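Local structure of putative polysaccharide binding proteins (DUF1812) (Bacteroides thetaiotaomicron VPI-5482, 3GF8) at residues Y42-N47 with S99-L104; M80-A85 with G179-D184; A34-V39 with T122-E127. The protein is of unknown function but probably takes part in assembling or attaching fimbriae at the outer membrane. All blocks are in the same frame, centred on the assembly; numbering follows the deposited sequence.

Contact 1: Y42-N47 with S99-L104; sequences YVFDKN and STLTDL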
ATOM      1  N   TYR A  42      14.554 -12.174  -2.695  1.00 23.45           N
ATOM      2  CA  TYR A  42      15.889 -11.665  -2.973  1.00 24.46           C
ATOM      3  C   TYR A  42      16.838 -12.252  -1.906  1.00 25.29           C
ATOM      4  O   TYR A  42      16.529 -12.193  -0.710  1.00 27.53           O
ATOM      5  CB  TYR A  42      15.842 -10.117  -2.951  1.00 24.89           C
ATOM      6  CG  TYR A  42      15.163  -9.554  -4.183  1.00 28.83           C
ATOM      7  CD1 TYR A  42      13.787  -9.594  -4.325  1.00 24.61           C
ATOM      8  CD2 TYR A  42      15.914  -9.040  -5.247  1.00 32.61           C
ATOM      9  CE1 TYR A  42      13.161  -9.128  -5.497  1.00 29.31           C
ATOM     10  CE2 TYR A  42      15.299  -8.545  -6.395  1.00 29.63           C
ATOM     11  CZ  TYR A  42      13.924  -8.603  -6.517  1.00 31.95           C
ATOM     12  OH  TYR A  42      13.323  -8.119  -7.655  1.00 30.65           O
ATOM     13  N   VAL A  43      17.973 -12.801  -2.334  1.00 22.53           N
ATOM     14  CA  VAL A  43      18.947 -13.425  -1.432  1.00 21.22           C
ATOM     15  C   VAL A  43      20.297 -12.722  -1.509  1.00 23.29           C
ATOM     16  O   VAL A  43      20.849 -12.515  -2.581  1.00 24.54           O
ATOM     17  CB  VAL A  43      19.126 -14.909  -1.727  1.00 23.39           C
ATOM     18  CG1 VAL A  43      20.181 -15.534  -0.766  1.00 27.03           C
ATOM     19  CG2 VAL A  43      17.798 -15.639  -1.608  1.00 19.89           C
ATOM     20  N   PHE A  44      20.800 -12.321  -0.351  1.00 25.02           N
ATOM     21  CA  PHE A  44      22.050 -11.616  -0.223  1.00 26.12           C
ATOM     22  C   PHE A  44      22.925 -12.430   0.740  1.00 29.53           C
ATOM     23  O   PHE A  44      22.418 -13.149   1.590  1.00 31.40           O
ATOM     24  CB  PHE A  44      21.795 -10.218   0.348  1.00 24.99           C
ATOM     25  CG  PHE A  44      20.970  -9.337  -0.545  1.00 28.64           C
ATOM     26  CD1 PHE A  44      19.591  -9.366  -0.484  1.00 23.95           C
ATOM     27  CD2 PHE A  44      21.578  -8.478  -1.455  1.00 31.45           C
ATOM     28  CE1 PHE A  44      18.825  -8.549  -1.328  1.00 32.01           C
ATOM     29  CE2 PHE A  44      20.823  -7.664  -2.286  1.00 30.07           C
ATOM     30  CZ  PHE A  44      19.448  -7.704  -2.224  1.00 27.66           C
ATOM     31  N   ASP A  45      24.233 -12.284   0.629  1.00 32.16           N
ATOM     32  CA  ASP A  45      25.164 -13.090   1.428  1.00 35.57           C
ATOM     33  C   ASP A  45      25.581 -12.436   2.734  1.00 39.04           C
ATOM     34  O   ASP A  45      25.010 -11.416   3.128  1.00 37.51           O
ATOM     35  CB  ASP A  45      26.395 -13.408   0.590  1.00 36.19           C
ATOM     36  CG  ASP A  45      27.286 -12.183   0.323  1.00 34.92           C
ATOM     37  OD1 ASP A  45      27.219 -11.130   1.015  1.00 40.02           O
ATOM     38  OD2 ASP A  45      28.060 -12.310  -0.621  1.00 31.56           O
ATOM     39  N   LYS A  46      26.571 -13.053   3.393  1.00 44.54           N
ATOM     40  CA  LYS A  46      27.144 -12.566   4.649  1.00 49.44           C
ATOM     41  C   LYS A  46      27.493 -11.082   4.512  1.00 52.41           C
ATOM     42  O   LYS A  46      27.051 -10.233   5.297  1.00 54.64           O
ATOM     43  CB  LYS A  46      28.402 -13.371   4.990  1.00 48.79           C
ATOM     44  N   ASN A  47      28.228 -10.783   3.448  1.00 53.67           N
ATOM     45  CA  ASN A  47      28.656  -9.423   3.132  1.00 53.92           C
ATOM     46  C   ASN A  47      27.569  -8.447   2.652  1.00 52.67           C
ATOM     47  O   ASN A  47      27.881  -7.272   2.417  1.00 56.97           O
ATOM     48  CB  ASN A  47      29.755  -9.479   2.063  1.00 54.96           C
ATOM     49  CG  ASN A  47      30.861 -10.463   2.414  1.00 59.88           C
ATOM     50  OD1 ASN A  47      31.167 -10.686   3.596  1.00 61.14           O
ATOM     51  ND2 ASN A  47      31.459 -11.063   1.389  1.00 60.87           N
ATOM     52  N   SER A  99      26.153  -5.986  -6.593  1.00 28.28           N
ATOM     53  CA  SER A  99      25.128  -5.159  -5.945  1.00 28.10           C
ATOM     54  C   SER A  99      24.885  -5.516  -4.474  1.00 29.12           C
ATOM     55  O   SER A  99      25.178  -6.604  -4.041  1.00 29.89           O
ATOM     56  CB  SER A  99      23.807  -5.272  -6.722  1.00 29.89           C
ATOM     57  OG  SER A  99      24.035  -5.102  -8.121  1.00 24.85           O
ATOM     58  N   THR A 100      24.327  -4.577  -3.709  1.00 29.21           N
ATOM     59  CA  THR A 100      23.934  -4.807  -2.321  1.00 25.82           C
ATOM     60  C   THR A 100      22.490  -4.328  -2.122  1.00 28.46           C
ATOM     61  O   THR A 100      21.903  -3.746  -3.055  1.00 27.82           O
ATOM     62  CB  THR A 100      24.842  -4.034  -1.387  1.00 28.08           C
ATOM     63  OG1 THR A 100      24.622  -2.636  -1.582  1.00 29.45           O
ATOM     64  CG2 THR A 100      26.317  -4.356  -1.677  1.00 25.43           C
ATOM     65  N   LEU A 101      21.935  -4.574  -0.925  1.00 26.64           N
ATOM     66  CA  LEU A 101      20.544  -4.232  -0.588  1.00 30.16           C
ATOM     67  C   LEU A 101      20.157  -2.812  -0.945  1.00 28.94           C
ATOM     68  O   LEU A 101      19.095  -2.597  -1.483  1.00 27.59           O
ATOM     69  CB  LEU A 101      20.254  -4.422   0.915  1.00 30.21           C
ATOM     70  CG  LEU A 101      19.688  -5.766   1.383  1.00 32.42           C
ATOM     71  CD1 LEU A 101      19.683  -5.787   2.896  1.00 30.79           C
ATOM     72  CD2 LEU A 101      18.281  -6.021   0.842  1.00 18.87           C
ATOM     73  N   THR A 102      21.025  -1.848  -0.656  1.00 29.84           N
ATOM     74  CA  THR A 102      20.651  -0.457  -0.865  1.00 31.17           C
ATOM     75  C   THR A 102      20.468  -0.151  -2.347  1.00 33.35           C
ATOM     76  O   THR A 102      19.856   0.861  -2.681  1.00 37.08           O
ATOM     77  CB  THR A 102      21.663   0.503  -0.220  1.00 33.16           C
ATOM     78  OG1 THR A 102      22.943   0.373  -0.867  1.00 30.92           O
ATOM     79  CG2 THR A 102      21.825   0.212   1.316  1.00 25.20           C
ATOM     80  N   ASP A 103      20.983  -1.009  -3.240  1.00 32.37           N
ATOM     81  CA  ASP A 103      20.737  -0.859  -4.684  1.00 31.86           C
ATOM     82  C   ASP A 103      19.323  -1.230  -5.128  1.00 33.17           C
ATOM     83  O   ASP A 103      18.924  -0.911  -6.265  1.00 33.36           O
ATOM     84  CB  ASP A 103      21.691  -1.733  -5.506  1.00 31.83           C
ATOM     85  CG  ASP A 103      23.136  -1.262  -5.430  1.00 34.69           C
ATOM     86  OD1 ASP A 103      23.363  -0.047  -5.345  1.00 36.72           O
ATOM     87  OD2 ASP A 103      24.051  -2.113  -5.445  1.00 29.00           O
ATOM     88  N   LEU A 104      18.617  -1.985  -4.289  1.00 31.35           N
ATOM     89  CA  LEU A 104      17.300  -2.533  -4.634  1.00 31.66           C
ATOM     90  C   LEU A 104      16.219  -1.487  -4.355  1.00 31.78           C
ATOM     91  O   LEU A 104      16.041  -1.049  -3.207  1.00 28.10           O
ATOM     92  CB  LEU A 104      16.993  -3.806  -3.825  1.00 30.89           C
ATOM     93  CG  LEU A 104      15.740  -4.573  -4.255  1.00 33.51           C
ATOM     94  CD1 LEU A 104      15.933  -4.999  -5.659  1.00 27.61           C
ATOM     95  CD2 LEU A 104      15.446  -5.786  -3.384  1.00 31.22           C
TER
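With CG anti to the carbonyl carbon in both residues (chi1 -74° and -64°), Tyr-42 and Phe-44 turn their rings from one side of strand 38-44 toward Leu-104 and Leu-101 in segment 99-104. Leu-101 lies over a face of Phe-44: its CG stands 3.9 Å above the ring, close to the centre, in a CH-pi contact. Its CD2 comes still nearer, 3.4 Å from CE1 of Phe-44. The neighbouring ring is met off-centre, where Leu-104 CD2 sits over a face of Tyr-42 and Leu-104 CD1 lies 3.7 Å from Tyr-42 CE2. The Tyr-42 hydroxyl bonds to Glu-40. Opposing this strand is a short 3-10 turn, 101-103, at whose start Thr-100 N donates to Asp-103 OD2 at 3.0 Å, from above the carboxylate plane, and Asp-103 N returns a bond to Thr-100 O. Shortening Phe-44 to an alanine would probably open a gap between strand and turn and let the Leu-101 side chain swing. Two aromatics on the same side of a strand, with one residue between them, are thus covered by leucines from the loop joining strands 89-91 and 105-108, an arrangement consistent with the transthyretin-like beta fold of the family.

Contact 2: M80-A85 with G179-D184; sequences MAWAGA and GHLGHD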
HETATM    1  N   MSE A  80      14.819 -11.050   1.669  1.00 26.62           N
HETATM    2  CA  MSE A  80      13.662 -10.178   1.695  0.90 25.00           C
HETATM    3  C   MSE A  80      12.856 -10.503   0.451  1.00 24.93           C
HETATM    4  O   MSE A  80      13.286 -11.318  -0.346  1.00 28.04           O
HETATM    5  CB  MSE A  80      14.049  -8.678   1.838  0.90 24.01           C
HETATM    6  CG  MSE A  80      14.963  -8.071   0.801  0.90 22.95           C
HETATM    7 SE   MSE A  80      14.065  -7.598  -0.812  0.68 23.89          SE
HETATM    8  CE  MSE A  80      12.751  -6.275  -0.174  0.90 29.95           C
ATOM      9  N   ALA A  81      11.670  -9.917   0.305  1.00 24.58           N
ATOM     10  CA  ALA A  81      10.889 -10.178  -0.882  1.00 23.11           C
ATOM     11  C   ALA A  81      10.021  -8.993  -1.290  1.00 23.94           C
ATOM     12  O   ALA A  81       9.784  -8.097  -0.497  1.00 21.54           O
ATOM     13  CB  ALA A  81      10.040 -11.413  -0.702  1.00 18.60           C
ATOM     14  N   TRP A  82       9.620  -8.985  -2.569  1.00 23.36           N
ATOM     15  CA  TRP A  82       8.504  -8.176  -3.051  1.00 24.18           C
ATOM     16  C   TRP A  82       7.505  -9.165  -3.624  1.00 23.48           C
ATOM     17  O   TRP A  82       7.871 -10.119  -4.320  1.00 22.63           O
ATOM     18  CB  TRP A  82       8.937  -7.217  -4.149  1.00 25.92           C
ATOM     19  CG  TRP A  82       9.710  -6.042  -3.695  1.00 24.88           C
ATOM     20  CD1 TRP A  82      11.040  -5.792  -3.929  1.00 25.45           C
ATOM     21  CD2 TRP A  82       9.215  -4.921  -2.942  1.00 22.87           C
ATOM     22  NE1 TRP A  82      11.396  -4.588  -3.358  1.00 31.62           N
ATOM     23  CE2 TRP A  82      10.298  -4.034  -2.753  1.00 18.23           C
ATOM     24  CE3 TRP A  82       7.957  -4.577  -2.419  1.00 21.12           C
ATOM     25  CZ2 TRP A  82      10.168  -2.836  -2.055  1.00 32.14           C
ATOM     26  CZ3 TRP A  82       7.823  -3.393  -1.733  1.00 25.96           C
ATOM     27  CH2 TRP A  82       8.914  -2.527  -1.560  1.00 29.63           C
ATOM     28  N   ALA A  83       6.239  -8.960  -3.286  1.00 24.84           N
ATOM     29  CA  ALA A  83       5.193  -9.872  -3.681  1.00 23.86           C
ATOM     30  C   ALA A  83       4.133  -9.064  -4.420  1.00 23.19           C
ATOM     31  O   ALA A  83       3.859  -7.917  -4.077  1.00 23.46           O
ATOM     32  CB  ALA A  83       4.597 -10.609  -2.453  1.00 20.39           C
ATOM     33  N   GLY A  84       3.548  -9.695  -5.440  1.00 24.17           N
ATOM     34  CA  GLY A  84       2.596  -9.031  -6.313  1.00 24.94           C
ATOM     35  C   GLY A  84       3.137  -8.105  -7.402  1.00 23.83           C
ATOM     36  O   GLY A  84       2.341  -7.621  -8.185  1.00 22.22           O
ATOM     37  N   ALA A  85       4.462  -7.854  -7.473  1.00 24.87           N
ATOM     38  CA  ALA A  85       4.984  -6.821  -8.386  1.00 24.67           C
ATOM     39  C   ALA A  85       4.950  -7.332  -9.822  1.00 24.95           C
ATOM     40  O   ALA A  85       5.558  -8.354 -10.146  1.00 28.26           O
ATOM     41  CB  ALA A  85       6.400  -6.334  -7.997  1.00 22.73           C
ATOM     42  N   GLY A 179       5.992   7.039  -4.300  1.00 24.10           N
ATOM     43  CA  GLY A 179       6.108   6.059  -5.380  1.00 24.27           C
ATOM     44  C   GLY A 179       7.472   5.398  -5.530  1.00 26.22           C
ATOM     45  O   GLY A 179       7.698   4.692  -6.525  1.00 25.06           O
ATOM     46  N   HIS A 180       8.379   5.587  -4.568  1.00 25.65           N
ATOM     47  CA  HIS A 180       9.750   5.025  -4.692  1.00 25.85           C
ATOM     48  C   HIS A 180      10.170   4.367  -3.363  1.00 26.23           C
ATOM     49  O   HIS A 180      10.435   5.050  -2.380  1.00 26.35           O
ATOM     50  CB  HIS A 180      10.734   6.128  -5.105  1.00 25.52           C
ATOM     51  CG  HIS A 180      11.999   5.638  -5.737  1.00 29.32           C
ATOM     52  ND1 HIS A 180      13.097   6.455  -5.905  1.00 24.15           N
ATOM     53  CD2 HIS A 180      12.350   4.424  -6.229  1.00 23.47           C
ATOM     54  CE1 HIS A 180      14.056   5.771  -6.506  1.00 28.62           C
ATOM     55  NE2 HIS A 180      13.636   4.532  -6.696  1.00 32.74           N
ATOM     56  N   LEU A 181      10.183   3.038  -3.331  1.00 25.45           N
ATOM     57  CA  LEU A 181      10.406   2.312  -2.081  1.00 24.48           C
ATOM     58  C   LEU A 181      11.795   1.668  -2.058  1.00 25.70           C
ATOM     59  O   LEU A 181      12.187   1.002  -2.989  1.00 21.97           O
ATOM     60  CB  LEU A 181       9.315   1.258  -1.876  1.00 22.81           C
ATOM     61  CG  LEU A 181       7.888   1.818  -1.884  1.00 28.23           C
ATOM     62  CD1 LEU A 181       6.871   0.729  -1.728  1.00 25.45           C
ATOM     63  CD2 LEU A 181       7.749   2.952  -0.818  1.00 25.75           C
ATOM     64  N   GLY A 182      12.508   1.861  -0.960  1.00 27.34           N
ATOM     65  CA  GLY A 182      13.788   1.215  -0.746  1.00 26.51           C
ATOM     66  C   GLY A 182      13.653  -0.217  -0.279  1.00 27.21           C
ATOM     67  O   GLY A 182      12.547  -0.702   0.005  1.00 26.91           O
ATOM     68  N   HIS A 183      14.795  -0.891  -0.169  1.00 27.13           N
ATOM     69  CA  HIS A 183      14.847  -2.308   0.265  1.00 27.66           C
ATOM     70  C   HIS A 183      14.302  -2.534   1.679  1.00 25.25           C
ATOM     71  O   HIS A 183      13.974  -3.677   2.054  1.00 25.91           O
ATOM     72  CB  HIS A 183      16.303  -2.790   0.263  1.00 28.30           C
ATOM     73  CG  HIS A 183      17.105  -2.182   1.360  1.00 29.41           C
ATOM     74  ND1 HIS A 183      17.682  -0.931   1.253  1.00 31.72           N
ATOM     75  CD2 HIS A 183      17.365  -2.620   2.610  1.00 27.92           C
ATOM     76  CE1 HIS A 183      18.301  -0.647   2.385  1.00 38.68           C
ATOM     77  NE2 HIS A 183      18.116  -1.653   3.226  1.00 27.64           N
ATOM     78  N   ASP A 184      14.253  -1.458   2.462  1.00 21.86           N
ATOM     79  CA  ASP A 184      13.674  -1.473   3.810  1.00 22.84           C
ATOM     80  C   ASP A 184      12.202  -0.999   3.857  1.00 26.51           C
ATOM     81  O   ASP A 184      11.642  -0.806   4.939  1.00 26.00           O
ATOM     82  CB  ASP A 184      14.536  -0.609   4.770  1.00 24.07           C
ATOM     83  CG  ASP A 184      14.566   0.887   4.394  1.00 19.91           C
ATOM     84  OD1 ASP A 184      14.000   1.324   3.358  1.00 35.47           O
ATOM     85  OD2 ASP A 184      15.148   1.652   5.160  1.00 30.47           O
TER
HETATM   86  O   HOH W   1      13.365  -2.059  -2.871  1.00 22.60           O
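Trp-82 and Leu-181 meet where strand 75-83, paired with 38-44 and 124-133, faces strand 180-182, an outer strand of a small three-stranded antiparallel sheet; this is consistent with two beta layers packed against each other, as in a sandwich-like fold. The far corner of the indole does the touching. Its CH2 lies 3.8 Å from Leu-181 CB, and the CD1 branch of the same leucine reaches that atom as well. Trp-82 CG is placed anti to the carbonyl carbon (chi1 -75°), which carries the six-membered ring across to the other layer. One atom along the rim, CZ2 has the carbonyl oxygen Gly-182 O at its edge, near the ring plane and 3.8 Å away.

The polar end of the indole is bridged by a water. Trp-82 NE1 donates to water 1 over 3.2 Å, with the water lying in the ring plane, and that water in turn donates to Leu-181 O at 3.3 Å. A buried N-H and a backbone carbonyl are thus joined across the interface with no direct hydrogen bond between the two segments. Met-80, modelled as selenomethionine, bends its CE over a face of the indole and to 3.6 Å from His-183 O, though this residue has two conformers and both details are less certain.

A second shell holds the ring in place. Tyr-125 meets Trp-82 edge-to-face and also gives its hydroxyl to His-183 O, so a single side chain touches both partners. Leu-106 and Asp-148 add further packing against the indole. Asp-184 OD1 bonds to Ser-186 OG, while Asp-184 CB rests 4.0 Å above the plane of the His-183 imidazole, displaced toward its rim.

Contact 3: A34-V39 with T122-E127; sequences AQVDKV and TLWYGE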
ATOM      1  N   ALA A  34      -4.945 -16.758  -0.018  1.00 31.06           N
ATOM      2  CA  ALA A  34      -6.134 -16.116  -0.607  1.00 29.49           C
ATOM      3  C   ALA A  34      -5.849 -14.920  -1.535  1.00 30.77           C
ATOM      4  O   ALA A  34      -6.604 -14.695  -2.479  1.00 33.25           O
ATOM      5  CB  ALA A  34      -7.115 -15.676   0.515  1.00 29.29           C
ATOM      6  N   GLN A  35      -4.778 -14.166  -1.275  1.00 27.39           N
ATOM      7  CA  GLN A  35      -4.543 -12.874  -1.922  1.00 26.59           C
ATOM      8  C   GLN A  35      -3.244 -12.705  -2.722  1.00 26.98           C
ATOM      9  O   GLN A  35      -3.191 -11.868  -3.604  1.00 27.71           O
ATOM     10  CB  GLN A  35      -4.572 -11.771  -0.857  1.00 26.40           C
ATOM     11  CG  GLN A  35      -5.907 -11.690  -0.153  1.00 25.53           C
ATOM     12  CD  GLN A  35      -6.019 -10.504   0.764  1.00 34.27           C
ATOM     13  OE1 GLN A  35      -5.407  -9.466   0.535  1.00 32.02           O
ATOM     14  NE2 GLN A  35      -6.811 -10.649   1.824  1.00 34.78           N
ATOM     15  N   VAL A  36      -2.184 -13.440  -2.397  1.00 25.58           N
ATOM     16  CA  VAL A  36      -0.905 -13.167  -2.985  1.00 23.36           C
ATOM     17  C   VAL A  36      -0.648 -14.186  -4.066  1.00 24.81           C
ATOM     18  O   VAL A  36      -0.548 -15.374  -3.778  1.00 27.34           O
ATOM     19  CB  VAL A  36       0.215 -13.213  -1.939  1.00 24.07           C
ATOM     20  CG1 VAL A  36       1.566 -12.870  -2.592  1.00 21.56           C
ATOM     21  CG2 VAL A  36      -0.075 -12.245  -0.812  1.00 20.98           C
ATOM     22  N   ASP A  37      -0.548 -13.738  -5.309  1.00 24.19           N
ATOM     23  CA  ASP A  37      -0.280 -14.658  -6.417  1.00 26.22           C
ATOM     24  C   ASP A  37       1.112 -14.536  -7.036  1.00 25.97           C
ATOM     25  O   ASP A  37       1.363 -15.141  -8.060  1.00 25.85           O
ATOM     26  CB  ASP A  37      -1.364 -14.554  -7.496  1.00 28.31           C
ATOM     27  CG  ASP A  37      -1.248 -13.320  -8.397  1.00 27.07           C
ATOM     28  OD1 ASP A  37      -0.279 -12.494  -8.350  1.00 28.72           O
ATOM     29  OD2 ASP A  37      -2.176 -13.200  -9.218  1.00 47.39           O
ATOM     30  N   LYS A  38       2.027 -13.791  -6.416  1.00 26.33           N
ATOM     31  CA  LYS A  38       3.424 -13.806  -6.883  1.00 23.33           C
ATOM     32  C   LYS A  38       4.322 -13.358  -5.765  1.00 21.82           C
ATOM     33  O   LYS A  38       4.045 -12.364  -5.081  1.00 25.29           O
ATOM     34  CB  LYS A  38       3.596 -12.898  -8.112  1.00 26.26           C
ATOM     35  CG  LYS A  38       5.074 -12.707  -8.584  1.00 28.72           C
ATOM     36  CD  LYS A  38       5.191 -11.736  -9.773  1.00 27.05           C
ATOM     37  CE  LYS A  38       6.627 -11.548 -10.189  1.00 29.22           C
ATOM     38  NZ  LYS A  38       6.795 -10.510 -11.240  1.00 28.68           N
ATOM     39  N   VAL A  39       5.403 -14.101  -5.562  1.00 21.55           N
ATOM     40  CA  VAL A  39       6.421 -13.721  -4.592  1.00 19.20           C
ATOM     41  C   VAL A  39       7.740 -13.703  -5.342  1.00 21.51           C
ATOM     42  O   VAL A  39       7.949 -14.520  -6.251  1.00 22.75           O
ATOM     43  CB  VAL A  39       6.433 -14.670  -3.397  1.00 17.26           C
ATOM     44  CG1 VAL A  39       5.160 -14.514  -2.578  1.00 22.03           C
ATOM     45  CG2 VAL A  39       6.562 -16.176  -3.863  1.00 19.88           C
ATOM     46  N   THR A 122      -1.807  -5.370  -6.463  1.00 24.46           N
ATOM     47  CA  THR A 122      -1.505  -5.182  -5.062  1.00 25.41           C
ATOM     48  C   THR A 122      -0.080  -5.622  -4.802  1.00 26.39           C
ATOM     49  O   THR A 122       0.380  -6.663  -5.327  1.00 22.49           O
ATOM     50  CB  THR A 122      -2.478  -5.944  -4.169  1.00 27.44           C
ATOM     51  OG1 THR A 122      -3.768  -5.370  -4.346  1.00 20.87           O
ATOM     52  CG2 THR A 122      -2.069  -5.870  -2.674  1.00 17.56           C
ATOM     53  N   LEU A 123       0.604  -4.764  -4.040  1.00 22.17           N
ATOM     54  CA  LEU A 123       2.006  -4.898  -3.759  1.00 27.48           C
ATOM     55  C   LEU A 123       2.240  -5.181  -2.263  1.00 26.54           C
ATOM     56  O   LEU A 123       1.700  -4.460  -1.411  1.00 24.18           O
ATOM     57  CB  LEU A 123       2.727  -3.607  -4.139  1.00 26.76           C
ATOM     58  CG  LEU A 123       4.237  -3.652  -3.953  1.00 23.42           C
ATOM     59  CD1 LEU A 123       4.843  -4.621  -4.975  1.00 23.18           C
ATOM     60  CD2 LEU A 123       4.803  -2.244  -4.098  1.00 17.41           C
ATOM     61  N   TRP A 124       3.020  -6.228  -1.970  1.00 24.21           N
ATOM     62  CA  TRP A 124       3.453  -6.518  -0.589  1.00 26.33           C
ATOM     63  C   TRP A 124       4.970  -6.491  -0.461  1.00 26.54           C
ATOM     64  O   TRP A 124       5.691  -6.936  -1.365  1.00 25.23           O
ATOM     65  CB  TRP A 124       2.976  -7.906  -0.105  1.00 28.20           C
ATOM     66  CG  TRP A 124       1.500  -8.096   0.074  1.00 23.26           C
ATOM     67  CD1 TRP A 124       0.796  -7.974   1.234  1.00 27.69           C
ATOM     68  CD2 TRP A 124       0.554  -8.511  -0.927  1.00 26.48           C
ATOM     69  NE1 TRP A 124      -0.535  -8.267   1.014  1.00 21.26           N
ATOM     70  CE2 TRP A 124      -0.712  -8.590  -0.302  1.00 24.34           C
ATOM     71  CE3 TRP A 124       0.647  -8.800  -2.290  1.00 24.03           C
ATOM     72  CZ2 TRP A 124      -1.877  -8.937  -1.002  1.00 22.04           C
ATOM     73  CZ3 TRP A 124      -0.519  -9.156  -2.984  1.00 23.05           C
ATOM     74  CH2 TRP A 124      -1.757  -9.229  -2.328  1.00 28.34           C
ATOM     75  N   TYR A 125       5.434  -5.987   0.688  1.00 28.30           N
ATOM     76  CA  TYR A 125       6.852  -5.934   1.039  1.00 25.09           C
ATOM     77  C   TYR A 125       7.165  -7.059   2.014  1.00 25.81           C
ATOM     78  O   TYR A 125       6.425  -7.299   2.966  1.00 22.80           O
ATOM     79  CB  TYR A 125       7.182  -4.577   1.656  1.00 24.83           C
ATOM     80  CG  TYR A 125       8.549  -4.535   2.264  1.00 23.94           C
ATOM     81  CD1 TYR A 125       9.682  -4.416   1.461  1.00 16.48           C
ATOM     82  CD2 TYR A 125       8.724  -4.617   3.647  1.00 24.24           C
ATOM     83  CE1 TYR A 125      10.956  -4.385   2.016  1.00 28.59           C
ATOM     84  CE2 TYR A 125       9.993  -4.577   4.217  1.00 27.11           C
ATOM     85  CZ  TYR A 125      11.111  -4.481   3.398  1.00 29.27           C
ATOM     86  OH  TYR A 125      12.361  -4.466   3.950  1.00 21.97           O
ATOM     87  N   GLY A 126       8.251  -7.780   1.748  1.00 26.87           N
ATOM     88  CA  GLY A 126       8.658  -8.901   2.573  1.00 26.60           C
ATOM     89  C   GLY A 126       9.828  -8.441   3.375  1.00 27.02           C
ATOM     90  O   GLY A 126      10.871  -8.135   2.803  1.00 27.35           O
ATOM     91  N   GLU A 127       9.670  -8.405   4.696  1.00 24.57           N
ATOM     92  CA  GLU A 127      10.704  -7.841   5.563  1.00 24.99           C
ATOM     93  C   GLU A 127      11.993  -8.677   5.537  1.00 25.74           C
ATOM     94  O   GLU A 127      11.965  -9.907   5.253  1.00 25.32           O
ATOM     95  CB  GLU A 127      10.198  -7.714   7.001  1.00 26.33           C
ATOM     96  CG  GLU A 127       8.783  -7.150   7.108  1.00 30.36           C
ATOM     97  CD  GLU A 127       8.386  -6.889   8.541  1.00 29.71           C
ATOM     98  OE1 GLU A 127       8.928  -5.941   9.125  1.00 25.95           O
ATOM     99  OE2 GLU A 127       7.523  -7.608   9.075  1.00 34.34           O
TER
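The connection from helix 32-35 into strand 38-44 forms a lid over an aromatic side chain of strand 124-133. Val-36, the first residue to depart from helical geometry, and Gln-35, the last of the helix, both meet Trp-124. With CG1 of Val-36 anti to the backbone N (chi1 -178°), the other branch, CG2, is set over the indole. It stands 3.5 Å from the centroid of the six-membered ring and only 1° from the ring normal, an almost perpendicular CH-pi contact that spreads the methyl group evenly over the six carbons. CG1 lies to one side, reaching CE3 of Trp-124 only at 4.2 Å.

The opposite face is covered from within the tryptophan's own segment, where Thr-122 CG2 sits 3.4 Å above the plane near its rim. The indole thus lies between two methyl groups, which restricts its tilt. Gln-35 deals with the outer end of the ring. Its backbone oxygen approaches obliquely, 3.3 Å from Trp-124 CH2, while its OE1 lies at the ring edge, in plane and 3.9 Å from CZ2. The side-chain amide is nevertheless turned 55° from the indole plane, so the two groups do not stack. Tyr-22 meets Trp-124 edge-to-face and also touches Gln-35, adding an aromatic neighbour shared by both.

Next to Val-36, Asp-37 forms a salt bridge with Arg-86 and a backbone bond with Gly-58. The contact spans strand 75-83, which lies between strands 38-44 and 124-133 and is antiparallel to both; its Ala-83 touches Val-36, Val-39 and Trp-124, and pairs through the backbone with the last of these.

How the contacts relate
All three contacts gather about neighbouring strands 38-44, 75-83 and 124-133. Contact 2 lies in the middle, its centre about 13 Å from that of contact 1 and about 10 Å from that of contact 3, whereas contacts 1 and 3 are about 20 Å apart and share strand 38-44. In sequence the segments run 34-39, 42-47, 80-85, 99-104, 122-127, 179-184: contact 1 falls wholly between the halves of contact 3, and contact 2 alternates with both. Direct links include Tyr-42 N with Met-80 O (2.8 Å) and Lys-38 NZ with Ala-85 O (2.7 Å), both probable hydrogen bonds. Chain regions far apart in sequence are thereby interleaved around three neighbouring strands of the fold.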